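Local coordinates for protein RTX toxin RtxA (Vibrio vulnificus MO6-24/O, PDB 6IMP) that is a MARTX toxin whose alpha/beta hydrolase domain, the part crystallised here, probably acts as a hydrolase-like effector in virulence, at residues A76-G81 and E140-P145; N134-G139 and Y151-T156. All blocks are in the same frame, centred on the assembly; numbering follows the deposited sequence.

Contact 1: residues A76-G81 and E140-P145; sequences AGRLTG and ESDGGP
S141 OG is held between two backbone groups: it accepts the N-H of T80 at 2.7 Å from T80 N, an almost straight bond of 162°, and is also hydrogen-bonded to the carbonyl O of N134. With chi1 at -65° the hydroxyl sits beside its own backbone N, and from there it meets the N-H edge of the L79–T80 peptide, 3.2 Å from L79 CA. One residue on, the backbone takes over. D142 N donates to R78 O at 2.7 Å, in the carbonyl plane, a single backbone bond between loop and strand. D142 then turns its carboxylate back to this strand. The modelled place of OD2 is less sure, so its two bonds are tentative: it appears to accept from R78 N at 3.0 Å and to form a salt bridge with R78 NH2. The R78 side chain, extended from CG to NE, crosses the same carboxylate obliquely, the planes 59° apart. D142 OD1 has its own donor, the backbone N of D25. Further along, the T80 methyl CG2 packs 3.5 Å from E140 O. The contact joins the second strand of the alpha/beta hydrolase sheet, next to the edge strand 67-73, to the loop leading into helix 147-164. Its polar groups pair largely with main-chain partners, which suggests that main-chain bonds, and not only the R78–D142 ion pair, hold the loop to the strand.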
# COMPACT_ATOMS: atom_id res chain seq x y z
N ALA A 76 10.28 -9.98 -10.31
CA ALA A 76 10.46 -9.46 -11.68
C ALA A 76 11.67 -8.54 -11.81
O ALA A 76 11.96 -8.05 -12.89
CB ALA A 76 9.20 -8.73 -12.15
N GLY A 77 12.38 -8.30 -10.72
CA GLY A 77 13.39 -7.24 -10.69
C GLY A 77 13.60 -6.70 -9.29
O GLY A 77 13.28 -7.38 -8.31
N ARG A 78 14.16 -5.50 -9.18
CA ARG A 78 14.46 -4.93 -7.87
C ARG A 78 13.43 -3.91 -7.38
O ARG A 78 12.73 -3.27 -8.17
CB ARG A 78 15.90 -4.42 -7.79
CG ARG A 78 16.22 -3.20 -8.62
CD ARG A 78 17.73 -3.09 -8.83
NE ARG A 78 18.08 -1.89 -9.59
CZ ARG A 78 17.93 -1.76 -10.91
NH1 ARG A 78 18.30 -0.64 -11.50
NH2 ARG A 78 17.44 -2.76 -11.63
N LEU A 79 13.29 -3.87 -6.05
CA LEU A 79 12.25 -3.10 -5.38
C LEU A 79 12.91 -2.11 -4.42
O LEU A 79 13.49 -2.51 -3.40
CB LEU A 79 11.32 -4.02 -4.58
CG LEU A 79 10.51 -5.06 -5.36
CD1 LEU A 79 9.86 -6.05 -4.40
CD2 LEU A 79 9.46 -4.39 -6.23
N THR A 80 12.78 -0.83 -4.73
CA THR A 80 13.62 0.17 -4.09
C THR A 80 12.83 1.09 -3.17
O THR A 80 11.73 1.52 -3.50
CB THR A 80 14.31 1.02 -5.15
OG1 THR A 80 13.31 1.66 -5.95
CG2 THR A 80 15.17 0.15 -6.03
N GLY A 81 13.40 1.37 -2.01
CA GLY A 81 12.99 2.51 -1.20
C GLY A 81 13.81 2.63 0.08
O GLY A 81 15.00 2.35 0.09
N GLU A 140 11.74 3.81 -8.09
CA GLU A 140 12.96 3.29 -8.71
C GLU A 140 12.94 1.75 -8.81
O GLU A 140 13.95 1.13 -9.12
CB GLU A 140 14.20 3.76 -7.92
CG GLU A 140 14.89 5.00 -8.48
CD GLU A 140 16.26 5.26 -7.83
OE1 GLU A 140 16.40 5.07 -6.61
OE2 GLU A 140 17.20 5.67 -8.56
N SER A 141 11.78 1.14 -8.58
CA SER A 141 11.66 -0.31 -8.63
C SER A 141 11.50 -0.76 -10.07
O SER A 141 10.90 -0.04 -10.88
CB SER A 141 10.47 -0.79 -7.79
OG SER A 141 10.68 -0.50 -6.41
N ASP A 142 12.04 -1.93 -10.39
CA ASP A 142 12.00 -2.43 -11.77
C ASP A 142 10.65 -2.98 -12.11
O ASP A 142 9.97 -3.55 -11.26
CB ASP A 142 13.00 -3.55 -11.99
CG ASP A 142 14.41 -3.07 -12.01
OD1 ASP A 142 14.72 -2.11 -12.76
OD2 ASP A 142 15.23 -3.67 -11.29
N GLY A 143 10.31 -2.89 -13.39
CA GLY A 143 9.22 -3.64 -13.97
C GLY A 143 8.00 -2.79 -14.21
O GLY A 143 8.10 -1.57 -14.33
N GLY A 144 6.85 -3.45 -14.27
CA GLY A 144 5.63 -2.82 -14.73
C GLY A 144 4.42 -3.36 -14.00
O GLY A 144 4.23 -4.57 -13.90
N PRO A 145 3.57 -2.46 -13.53
CA PRO A 145 2.59 -2.86 -12.55
C PRO A 145 1.52 -3.82 -13.10
O PRO A 145 1.23 -3.82 -14.30
CB PRO A 145 1.97 -1.52 -12.13
CG PRO A 145 2.11 -0.66 -13.35
CD PRO A 145 3.43 -1.05 -13.93

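Contact 2: residues N134-G139 and Y151-T156; sequences NLRGYG and YQDART
R136 turns CG between its backbone N and carbonyl carbon (chi1 70°) and bends again at chi3, which turns NE toward the same D153 oxygen that R136 N reaches. The aspartate comes up from the helix with CG beside its backbone N, and the side chains meet at about a right angle. R136 grips the carboxylate side-on with two nitrogens: NE donates its N-H to D153 OD2 at 2.9 Å, a bond of 167° that arrives on the syn side but tilted out of the carboxylate plane, while NH1 reaches D153 OD1 at 3.1 Å from above that plane. Both oxygens lie near the guanidinium plane, although the carboxylate is tilted 31° against it. A third donor, R136 N, bonds to D153 OD2 at 2.9 Å from the opposite face to NE, so that one oxygen is held from two sides. In this alpha/beta hydrolase fold the segment 134-139 follows strand 129-133 and makes a type II turn from L135 to Y138, with Y138 N bonded to L135 O at 3.1 Å and G137 at positive phi; helix 147-164 follows in the chain, so the salt bridge ties the loop to the helix it leads into. L135 CD2 rests on D153 CB at 3.9 Å, and the leucine also packs on I183 of helix 180-192. Q152 CB lies 4.1 Å from R136 NH1.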
# COMPACT_ATOMS: atom_id res chain seq x y z
N ASN A 134 8.73 0.86 -2.95
CA ASN A 134 7.96 0.90 -4.19
C ASN A 134 7.64 -0.51 -4.70
O ASN A 134 8.51 -1.36 -4.84
CB ASN A 134 8.75 1.62 -5.28
CG ASN A 134 8.72 3.11 -5.14
OD1 ASN A 134 7.66 3.74 -5.20
ND2 ASN A 134 9.88 3.71 -4.98
N LEU A 135 6.38 -0.70 -5.07
CA LEU A 135 5.97 -1.83 -5.89
C LEU A 135 6.61 -1.72 -7.26
O LEU A 135 7.03 -0.63 -7.67
CB LEU A 135 4.46 -1.82 -6.03
CG LEU A 135 3.73 -1.80 -4.69
CD1 LEU A 135 2.31 -1.28 -4.86
CD2 LEU A 135 3.74 -3.19 -4.08
N ARG A 136 6.66 -2.83 -8.00
CA ARG A 136 7.19 -2.79 -9.36
C ARG A 136 6.56 -1.66 -10.19
O ARG A 136 5.35 -1.47 -10.19
CB ARG A 136 6.95 -4.11 -10.08
CG ARG A 136 5.50 -4.37 -10.42
CD ARG A 136 5.34 -5.74 -11.01
NE ARG A 136 5.58 -6.78 -10.02
CZ ARG A 136 5.65 -8.07 -10.31
NH1 ARG A 136 5.89 -8.95 -9.35
NH2 ARG A 136 5.45 -8.49 -11.56
N GLY A 137 7.41 -0.90 -10.88
CA GLY A 137 6.96 0.13 -11.82
C GLY A 137 6.80 1.49 -11.18
O GLY A 137 6.48 2.48 -11.86
N TYR A 138 7.06 1.55 -9.87
CA TYR A 138 6.86 2.74 -9.08
C TYR A 138 8.18 3.15 -8.49
O TYR A 138 8.99 2.29 -8.10
CB TYR A 138 5.87 2.45 -7.96
CG TYR A 138 4.44 2.50 -8.39
CD1 TYR A 138 3.77 3.72 -8.50
CD2 TYR A 138 3.73 1.34 -8.68
CE1 TYR A 138 2.44 3.78 -8.87
CE2 TYR A 138 2.39 1.39 -9.05
CZ TYR A 138 1.75 2.61 -9.15
OH TYR A 138 0.43 2.68 -9.54
N GLY A 139 8.39 4.46 -8.40
CA GLY A 139 9.66 5.04 -7.97
C GLY A 139 10.84 4.52 -8.77
O GLY A 139 10.93 4.74 -9.98
N TYR A 151 0.78 -7.85 -5.61
CA TYR A 151 0.55 -8.72 -4.45
C TYR A 151 1.82 -9.48 -4.09
O TYR A 151 2.12 -9.69 -2.93
CB TYR A 151 -0.56 -9.74 -4.71
CG TYR A 151 -1.96 -9.16 -4.94
CD1 TYR A 151 -2.40 -8.01 -4.29
CD2 TYR A 151 -2.85 -9.82 -5.78
CE1 TYR A 151 -3.68 -7.52 -4.50
CE2 TYR A 151 -4.12 -9.34 -5.99
CZ TYR A 151 -4.53 -8.19 -5.36
OH TYR A 151 -5.81 -7.73 -5.57
N GLN A 152 2.54 -9.91 -5.11
CA GLN A 152 3.81 -10.61 -4.91
C GLN A 152 4.86 -9.71 -4.27
O GLN A 152 5.46 -10.07 -3.24
CB GLN A 152 4.31 -11.17 -6.23
CG GLN A 152 3.68 -12.51 -6.57
CD GLN A 152 4.24 -13.65 -5.73
OE1 GLN A 152 5.38 -13.58 -5.23
NE2 GLN A 152 3.44 -14.69 -5.56
N ASP A 153 5.03 -8.51 -4.84
CA ASP A 153 5.96 -7.52 -4.31
C ASP A 153 5.66 -7.21 -2.84
O ASP A 153 6.56 -6.97 -2.05
CB ASP A 153 5.90 -6.24 -5.14
CG ASP A 153 6.34 -6.47 -6.59
OD1 ASP A 153 6.96 -7.51 -6.88
OD2 ASP A 153 6.06 -5.59 -7.44
N ALA A 154 4.38 -7.27 -2.47
CA ALA A 154 3.99 -7.13 -1.07
C ALA A 154 4.66 -8.19 -0.19
O ALA A 154 5.01 -7.92 0.96
CB ALA A 154 2.49 -7.21 -0.95
N ARG A 155 4.83 -9.38 -0.73
CA ARG A 155 5.33 -10.52 0.04
C ARG A 155 6.84 -10.46 0.17
O ARG A 155 7.41 -10.85 1.19
CB ARG A 155 4.91 -11.83 -0.60
CG ARG A 155 3.50 -11.83 -1.16
CD ARG A 155 2.78 -13.11 -0.81
NE ARG A 155 1.38 -13.11 -1.22
CZ ARG A 155 0.85 -13.91 -2.15
NH1 ARG A 155 1.62 -14.76 -2.83
NH2 ARG A 155 -0.45 -13.86 -2.41
N THR A 156 7.48 -10.00 -0.90
CA THR A 156 8.90 -9.70 -0.85
C THR A 156 9.13 -8.78 0.33
O THR A 156 9.92 -9.08 1.22
CB THR A 156 9.37 -8.99 -2.12
OG1 THR A 156 9.14 -9.85 -3.24
CG2 THR A 156 10.85 -8.63 -2.04

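Each contact has one segment on the loop between strand 129-133 and helix 147-164; the others are on strand 78-84 and on that helix, and the centres of the two contacts are about 6 Å apart. They meet directly: T80 O is 3.1 Å from N134 N, a probable hydrogen bond. Where the loop doubles back, D142 O packs 3.3 Å from R136 CB, and G144 O lies 3.3 Å from R136 CD. L79 of contact 1 also touches D153 of contact 2, linking strand 78-84 to the helix. L135 lies close to, but not in contact with, the GxSxG pattern around S178, which may be a nucleophile elbow; its backbone N is hydrogen-bonded to H106.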